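PDB 4H6U: alpha-tubulin N-acetyltransferase from Danio rerio, which transfers an acetyl group from acetyl coenzyme A to a lysine of alpha-tubulin. Local coordinates for residues Leu117-Phe122 with Glu136-Met141; Phe103-Arg108 with Val175-Asn180. The protein carries 1 engineered substitution. All coordinates share one frame; numbering follows the deposited sequence.

Contact 1 of 2, residues Leu117-Phe122 with Glu136-Met141. Engineered in segment 117-122: Ala121 (natural residue Asp). With ACO (acetyl coenzyme *a), chain C.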
loop_
_atom_site.group_PDB
_atom_site.type_symbol
_atom_site.label_atom_id
_atom_site.label_comp_id
_atom_site.label_asym_id
_atom_site.label_seq_id
_atom_site.Cartn_x
_atom_site.Cartn_y
_atom_site.Cartn_z
ATOM N N LEU A 117 -2.970 -15.956 -2.498
ATOM C CA LEU A 117 -2.687 -14.847 -1.622
ATOM C C LEU A 117 -1.202 -14.871 -1.282
ATOM O O LEU A 117 -0.659 -15.932 -0.978
ATOM C CB LEU A 117 -3.513 -14.966 -0.334
ATOM C CG LEU A 117 -3.457 -13.721 0.540
ATOM C CD1 LEU A 117 -4.253 -12.635 -0.150
ATOM C CD2 LEU A 117 -4.021 -14.003 1.911
ATOM N N CYS A 118 -0.532 -13.730 -1.386
ATOM C CA CYS A 118 0.909 -13.696 -1.126
ATOM C C CYS A 118 1.210 -12.808 0.039
ATOM O O CYS A 118 0.549 -11.783 0.248
ATOM C CB CYS A 118 1.665 -13.154 -2.332
ATOM S SG CYS A 118 1.369 -14.033 -3.820
ATOM N N VAL A 119 2.256 -13.166 0.763
ATOM C CA VAL A 119 2.824 -12.241 1.729
ATOM C C VAL A 119 3.836 -11.372 1.010
ATOM O O VAL A 119 4.723 -11.898 0.341
ATOM C CB VAL A 119 3.497 -12.944 2.916
ATOM C CG1 VAL A 119 4.084 -11.891 3.870
ATOM C CG2 VAL A 119 2.505 -13.838 3.618
ATOM N N LEU A 120 3.652 -10.056 1.099
ATOM C CA LEU A 120 4.489 -9.071 0.395
ATOM C C LEU A 120 5.452 -8.336 1.329
ATOM O O LEU A 120 6.497 -7.874 0.905
ATOM C CB LEU A 120 3.583 -8.077 -0.352
ATOM C CG LEU A 120 2.603 -8.764 -1.322
ATOM C CD1 LEU A 120 1.576 -7.839 -1.934
ATOM C CD2 LEU A 120 3.371 -9.441 -2.401
ATOM N N ALA A 121 5.055 -8.129 2.582
ATOM C CA ALA A 121 5.925 -7.457 3.555
ATOM C C ALA A 121 5.518 -7.876 4.954
ATOM O O ALA A 121 4.322 -8.050 5.244
ATOM C CB ALA A 121 5.849 -5.945 3.403
ATOM N N PHE A 122 6.515 -8.065 5.803
ATOM C CA PHE A 122 6.299 -8.555 7.156
ATOM C C PHE A 122 7.448 -8.036 8.052
ATOM O O PHE A 122 8.616 -8.245 7.744
ATOM C CB PHE A 122 6.266 -10.075 7.153
ATOM C CG PHE A 122 5.682 -10.670 8.398
ATOM C CD1 PHE A 122 4.879 -9.918 9.248
ATOM C CD2 PHE A 122 5.936 -11.979 8.723
ATOM C CE1 PHE A 122 4.343 -10.473 10.390
ATOM C CE2 PHE A 122 5.418 -12.540 9.872
ATOM C CZ PHE A 122 4.604 -11.789 10.695
ATOM N N GLU A 136 1.133 -13.172 16.348
ATOM C CA GLU A 136 -0.195 -12.598 16.541
ATOM C C GLU A 136 -0.706 -11.989 15.220
ATOM O O GLU A 136 -1.836 -12.229 14.847
ATOM C CB GLU A 136 -0.216 -11.564 17.686
ATOM C CG GLU A 136 -1.625 -11.202 18.089
ATOM C CD GLU A 136 -1.728 -10.267 19.288
ATOM O OE1 GLU A 136 -0.722 -9.641 19.685
ATOM O OE2 GLU A 136 -2.860 -10.098 19.785
ATOM N N LEU A 137 0.111 -11.228 14.500
ATOM C CA LEU A 137 -0.324 -10.656 13.221
ATOM C C LEU A 137 -0.652 -11.694 12.170
ATOM O O LEU A 137 -1.662 -11.584 11.460
ATOM C CB LEU A 137 0.754 -9.761 12.626
ATOM C CG LEU A 137 0.466 -8.280 12.706
ATOM C CD1 LEU A 137 1.496 -7.515 11.905
ATOM C CD2 LEU A 137 -0.950 -7.948 12.205
ATOM N N PHE A 138 0.267 -12.644 12.006
ATOM C CA PHE A 138 0.127 -13.664 10.990
ATOM C C PHE A 138 -1.155 -14.466 11.297
ATOM O O PHE A 138 -2.018 -14.628 10.442
ATOM C CB PHE A 138 1.387 -14.540 10.967
ATOM C CG PHE A 138 1.562 -15.360 9.721
ATOM C CD1 PHE A 138 1.823 -14.772 8.496
ATOM C CD2 PHE A 138 1.490 -16.746 9.790
ATOM C CE1 PHE A 138 1.989 -15.558 7.324
ATOM C CE2 PHE A 138 1.669 -17.550 8.645
ATOM C CZ PHE A 138 1.916 -16.935 7.404
ATOM N N ASP A 139 -1.321 -14.897 12.530
ATOM C CA ASP A 139 -2.539 -15.614 12.912
ATOM C C ASP A 139 -3.814 -14.801 12.633
ATOM O O ASP A 139 -4.778 -15.324 12.090
ATOM C CB ASP A 139 -2.508 -16.016 14.392
ATOM C CG ASP A 139 -1.568 -17.187 14.673
ATOM O OD1 ASP A 139 -1.051 -17.806 13.709
ATOM O OD2 ASP A 139 -1.366 -17.513 15.872
ATOM N N PHE A 140 -3.799 -13.507 12.931
ATOM C CA PHE A 140 -4.966 -12.695 12.648
ATOM C C PHE A 140 -5.291 -12.681 11.138
ATOM O O PHE A 140 -6.454 -12.843 10.739
ATOM C CB PHE A 140 -4.772 -11.279 13.177
ATOM C CG PHE A 140 -5.997 -10.416 13.021
ATOM C CD1 PHE A 140 -6.908 -10.307 14.044
ATOM C CD2 PHE A 140 -6.268 -9.782 11.810
ATOM C CE1 PHE A 140 -8.069 -9.529 13.909
ATOM C CE2 PHE A 140 -7.418 -9.014 11.637
ATOM C CZ PHE A 140 -8.336 -8.889 12.687
ATOM N N MET A 141 -4.268 -12.540 10.308
ATOM C CA MET A 141 -4.460 -12.512 8.848
ATOM C C MET A 141 -5.015 -13.868 8.359
ATOM O O MET A 141 -5.985 -13.922 7.613
ATOM C CB MET A 141 -3.139 -12.156 8.149
ATOM C CG MET A 141 -3.189 -12.127 6.609
ATOM S SD MET A 141 -2.883 -13.751 5.859
ATOM C CE MET A 141 -1.224 -14.080 6.373
HETATM N N1A ACO C . 16.681 -15.060 14.054
HETATM C C2A ACO C . 16.000 -16.192 13.658
HETATM N N3A ACO C . 14.699 -16.391 13.693
HETATM C C4A ACO C . 13.951 -15.339 14.240
HETATM C C5A ACO C . 14.520 -14.139 14.712
HETATM C C6A ACO C . 15.950 -14.040 14.589
HETATM N N6A ACO C . 16.673 -12.961 14.980
HETATM N N7A ACO C . 13.469 -13.303 15.193
HETATM C C8A ACO C . 12.299 -14.024 15.028
HETATM N N9A ACO C . 12.595 -15.276 14.453
HETATM C C1B ACO C . 11.758 -16.391 14.077
HETATM C C2B ACO C . 12.166 -17.695 14.745
HETATM O O2B ACO C . 11.628 -18.810 14.091
HETATM C C3B ACO C . 11.375 -17.485 16.107
HETATM O O3B ACO C . 11.156 -18.592 16.759
HETATM P P3B ACO C . 12.404 -18.947 18.061
HETATM O O7A ACO C . 11.737 -20.197 18.549
HETATM O O8A ACO C . 13.617 -19.113 17.178
HETATM O O9A ACO C . 12.356 -17.723 18.919
HETATM C C4B ACO C . 10.087 -16.881 15.622
HETATM O O4B ACO C . 10.423 -16.110 14.426
HETATM C C5B ACO C . 9.487 -16.025 16.739
HETATM O O5B ACO C . 8.116 -15.911 16.671
HETATM P P1A ACO C . 7.466 -14.389 16.858
HETATM O O1A ACO C . 6.001 -14.618 16.754
HETATM O O2A ACO C . 8.117 -13.679 18.028
HETATM O O3A ACO C . 7.924 -13.601 15.466
HETATM P P2A ACO C . 8.390 -12.105 15.457
HETATM O O4A ACO C . 7.391 -11.147 16.011
HETATM O O5A ACO C . 9.842 -11.882 15.692
HETATM O O6A ACO C . 8.151 -11.695 13.688
HETATM C CBP ACO C . 9.377 -11.526 11.675
HETATM C CCP ACO C . 8.759 -12.456 12.714
HETATM C CDP ACO C . 10.104 -12.300 10.565
HETATM C CEP ACO C . 8.281 -10.596 11.069
HETATM C CAP ACO C . 10.380 -10.628 12.468
HETATM O OAP ACO C . 11.436 -11.333 13.086
HETATM C C9P ACO C . 10.838 -9.377 11.662
HETATM O O9P ACO C . 10.062 -8.458 11.549
HETATM N N8P ACO C . 11.975 -9.111 10.975
HETATM C C7P ACO C . 13.138 -9.832 10.778
HETATM C C6P ACO C . 13.961 -9.279 9.511
HETATM C C5P ACO C . 13.149 -8.822 8.236
HETATM O O5P ACO C . 13.556 -7.908 7.501
HETATM N N4P ACO C . 11.918 -9.490 7.919
HETATM C C3P ACO C . 11.021 -9.208 6.717
HETATM C C2P ACO C . 10.206 -10.405 6.063
HETATM S S1P ACO C . 10.386 -10.851 4.168
HETATM C C ACO C . 8.859 -10.305 3.396
HETATM O O ACO C . 8.250 -9.474 3.959
HETATM C CH3 ACO C . 8.071 -11.337 2.621
#
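Phe122 and Phe138, together with Val119, Leu137, Leu117 and Met141, join strand 117-122 to helix 136-141 entirely through apolar side chains. The two run nearly antiparallel, their axes 152° apart and 11.5 Å at closest approach, a spacing that side chains from both elements bridge.

At the start of the strand the meeting is between a methyl and a thioether: Leu117 CD2 lies 4.1 Å from Met141 SD, the two side chains sliding past each other in opposite directions. Met141 first reaches out from the helix with CG anti to its backbone N (chi1 179°), then bends at its next two torsions.

Aromatic contacts follow along the strand. Val119 crosses Phe138 at about a right angle, its CG2 lying at the ring edge, 4.1 Å from Phe138 CE1. Phe122 reaches the helix with the far end of its ring: Phe122 CZ lies 4.2 Å from Phe138 CB, and Phe122 CE1 is 4.3 Å from Leu137 CB, both methylenes approaching obliquely.

The same Phe122 ring belongs to the cofactor pocket. Methyl CEP of acetyl coenzyme A sits over the centre of one face, 3.5 Å above the plane, a CH-pi contact that links the helix packing to the pantetheine arm. Nearby, Leu120 and the engineered Ala121, an Asp in the natural protein, form a classic beta bulge opposite Lys96, and the acetyl oxygen O of the cofactor lies 3.1 Å from Ala121 CA.

Phe161 and Phe164 of helix 159-168 meet Phe122 edge-to-face, and Phe164 does the same to Phe138. Leu95 of strand 90-99 touches Phe122, Leu137 and Met141. The contact thus forms the first half of the beta-alpha-beta unit 117-124, 133-145, 153-155 of the GNAT acetyltransferase core, the cofactor bound beside strand 117-124, which strands 90-99 and 153-155 flank in the central sheet.

Contact 2 of 2, residues Phe103-Arg108 with Val175-Asn180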
loop_
_atom_site.group_PDB
_atom_site.type_symbol
_atom_site.label_atom_id
_atom_site.label_comp_id
_atom_site.label_asym_id
_atom_site.label_seq_id
_atom_site.Cartn_x
_atom_site.Cartn_y
_atom_site.Cartn_z
ATOM N N PHE A 103 3.213 -17.422 -12.263
ATOM C CA PHE A 103 3.506 -18.585 -13.100
ATOM C C PHE A 103 4.436 -19.475 -12.326
ATOM O O PHE A 103 5.618 -19.173 -12.171
ATOM C CB PHE A 103 4.175 -18.150 -14.397
ATOM C CG PHE A 103 3.295 -17.328 -15.248
ATOM C CD1 PHE A 103 2.627 -17.898 -16.317
ATOM C CD2 PHE A 103 3.081 -15.984 -14.954
ATOM C CE1 PHE A 103 1.782 -17.134 -17.126
ATOM C CE2 PHE A 103 2.230 -15.205 -15.759
ATOM C CZ PHE A 103 1.584 -15.786 -16.844
ATOM N N LEU A 104 3.903 -20.559 -11.803
ATOM C CA LEU A 104 4.679 -21.362 -10.877
ATOM C C LEU A 104 5.047 -22.696 -11.480
ATOM O O LEU A 104 4.398 -23.163 -12.404
ATOM C CB LEU A 104 3.872 -21.636 -9.622
ATOM C CG LEU A 104 3.485 -20.475 -8.721
ATOM C CD1 LEU A 104 2.569 -21.012 -7.618
ATOM C CD2 LEU A 104 4.699 -19.757 -8.134
ATOM N N LEU A 105 6.077 -23.314 -10.921
ATOM C CA LEU A 105 6.425 -24.685 -11.236
ATOM C C LEU A 105 5.897 -25.588 -10.136
ATOM O O LEU A 105 5.936 -25.222 -8.972
ATOM C CB LEU A 105 7.949 -24.835 -11.343
ATOM C CG LEU A 105 8.625 -23.931 -12.376
ATOM C CD1 LEU A 105 10.111 -24.202 -12.402
ATOM C CD2 LEU A 105 8.002 -24.142 -13.762
ATOM N N ASP A 106 5.378 -26.755 -10.480
ATOM C CA ASP A 106 4.935 -27.652 -9.423
ATOM C C ASP A 106 6.022 -28.652 -9.013
ATOM O O ASP A 106 7.184 -28.420 -9.268
ATOM C CB ASP A 106 3.645 -28.348 -9.803
ATOM C CG ASP A 106 3.811 -29.306 -10.928
ATOM O OD1 ASP A 106 4.897 -29.899 -11.091
ATOM O OD2 ASP A 106 2.803 -29.526 -11.619
ATOM N N GLN A 107 5.661 -29.714 -8.303
ATOM C CA GLN A 107 6.664 -30.627 -7.773
ATOM C C GLN A 107 7.387 -31.403 -8.850
ATOM O O GLN A 107 8.490 -31.856 -8.610
ATOM C CB GLN A 107 6.022 -31.610 -6.799
ATOM C CG GLN A 107 5.509 -30.900 -5.549
ATOM C CD GLN A 107 4.195 -31.420 -5.031
ATOM O OE1 GLN A 107 3.207 -31.508 -5.759
ATOM N NE2 GLN A 107 4.172 -31.758 -3.748
ATOM N N ARG A 108 6.760 -31.605 -10.004
ATOM C CA ARG A 108 7.391 -32.350 -11.100
ATOM C C ARG A 108 7.877 -31.379 -12.177
ATOM O O ARG A 108 8.298 -31.795 -13.246
ATOM C CB ARG A 108 6.420 -33.369 -11.696
ATOM N N VAL A 175 8.945 -25.988 -2.800
ATOM C CA VAL A 175 8.916 -26.439 -4.163
ATOM C C VAL A 175 9.622 -25.387 -4.974
ATOM O O VAL A 175 9.114 -24.277 -5.144
ATOM C CB VAL A 175 7.512 -26.612 -4.658
ATOM C CG1 VAL A 175 7.529 -27.140 -6.073
ATOM C CG2 VAL A 175 6.739 -27.555 -3.726
ATOM N N PRO A 176 10.817 -25.732 -5.462
ATOM C CA PRO A 176 11.711 -24.760 -6.102
ATOM C C PRO A 176 11.022 -24.009 -7.201
ATOM O O PRO A 176 10.260 -24.583 -7.963
ATOM C CB PRO A 176 12.834 -25.621 -6.672
ATOM C CG PRO A 176 12.802 -26.871 -5.871
ATOM C CD PRO A 176 11.367 -27.096 -5.497
ATOM N N GLN A 177 11.253 -22.709 -7.216
ATOM C CA GLN A 177 10.713 -21.807 -8.217
ATOM C C GLN A 177 11.833 -21.019 -8.843
ATOM O O GLN A 177 12.951 -21.036 -8.353
ATOM C CB GLN A 177 9.734 -20.836 -7.565
ATOM C CG GLN A 177 8.617 -21.509 -6.869
ATOM C CD GLN A 177 7.782 -22.322 -7.822
ATOM O OE1 GLN A 177 7.541 -21.900 -8.954
ATOM N NE2 GLN A 177 7.285 -23.465 -7.359
ATOM N N VAL A 178 11.542 -20.316 -9.925
ATOM C CA VAL A 178 12.546 -19.437 -10.523
ATOM C C VAL A 178 12.075 -17.990 -10.526
ATOM O O VAL A 178 12.758 -17.117 -11.024
ATOM C CB VAL A 178 12.893 -19.847 -11.967
ATOM C CG1 VAL A 178 13.563 -21.209 -11.969
ATOM C CG2 VAL A 178 11.621 -19.816 -12.857
ATOM N N ASN A 179 10.934 -17.725 -9.917
ATOM C CA ASN A 179 10.367 -16.391 -9.958
ATOM C C ASN A 179 10.391 -15.607 -8.634
ATOM O O ASN A 179 9.603 -14.671 -8.483
ATOM C CB ASN A 179 8.924 -16.491 -10.425
ATOM C CG ASN A 179 8.026 -17.018 -9.350
ATOM O OD1 ASN A 179 8.489 -17.529 -8.316
ATOM N ND2 ASN A 179 6.725 -16.906 -9.573
ATOM N N ASN A 180 11.271 -15.964 -7.690
ATOM C CA ASN A 180 11.421 -15.194 -6.428
ATOM C C ASN A 180 10.341 -15.368 -5.365
ATOM O O ASN A 180 10.412 -14.730 -4.313
ATOM C CB ASN A 180 11.510 -13.693 -6.704
ATOM C CG ASN A 180 12.749 -13.312 -7.455
ATOM O OD1 ASN A 180 12.692 -12.488 -8.366
ATOM N ND2 ASN A 180 13.885 -13.892 -7.081
HETATM O O HOH W 1 5.259 -15.337 -11.942
HETATM O O HOH W 2 9.571 -27.147 -9.162
#
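Gln177 reaches from the loop 175-180 to the end of strand 102-105 and grips the backbone of Leu105 with its amide. From CB the chain turns to CG, which lies beside the backbone N and anti to the carbonyl carbon (chi1 -58°), and a second bend brings Gln177 CD to 3.6 Å from Leu105 O. There the amide divides its work. Gln177 OE1 accepts from Leu105 N at 2.8 Å, almost straight and on a lone pair in the carbonyl plane; Gln177 NE2 donates to Leu105 O at 2.7 Å, with the acceptor close to the plane of the amide. Two bonds to one residue imitate the pairing of a neighbouring strand and fix which end of the amide is oxygen. NE2 also gives a second, more bent bond to Val175 O within its own loop, meeting that oxygen from above its carbonyl plane. With an alanine in place of Gln177, the N-H and carbonyl of Leu105 would probably lose these partners and the loop its grip on the strand end.

Methyl groups pack around the amide and the turn: Leu104 CD2 lies 3.7 Å from Gln177 OE1 and Val175 CG1 3.5 Å from Asp106 O, while Val175 CG2 meets Gln107 CG, carbon to carbon, at 4.0 Å. Waters bridge at two further places: one accepts from Phe103 N and Asn179 ND2, the other donates to Asp106 O and Pro176 O. Asn179 OD1 turns instead to Phe181 N.

Beyond Leu105 the chain begins its reversal with an Asx turn, Asp106 OD1 accepting from Arg108 N, and Ala110 N also bonds that oxygen. Strand 102-105 pairs with strand 111-114 in a two-stranded hairpin, and the loop fastened to it runs from helix 159-168 toward strand 181-182, at the edge of the central sheet.

From the N terminus the chain lays down strands 18-23, 75-81 and 90-99 of the central sheet, then enters the hairpin 102-105 and 111-114, where contact 2 opens. Strand 117-124 follows, and contact 1 closes a short loop when helix 133-145 folds back on it. The chain continues through strand 153-155 and helix 159-168 before residues 175-180 return to the hairpin and close the much longer loop of contact 2, within which contact 1 lies whole. Contact 1 lies near the centre of the folded chain and beside the cofactor; contact 2 ties the outlying hairpin to the C-terminal loop. Their centres are about 21 Å apart, and they do not touch.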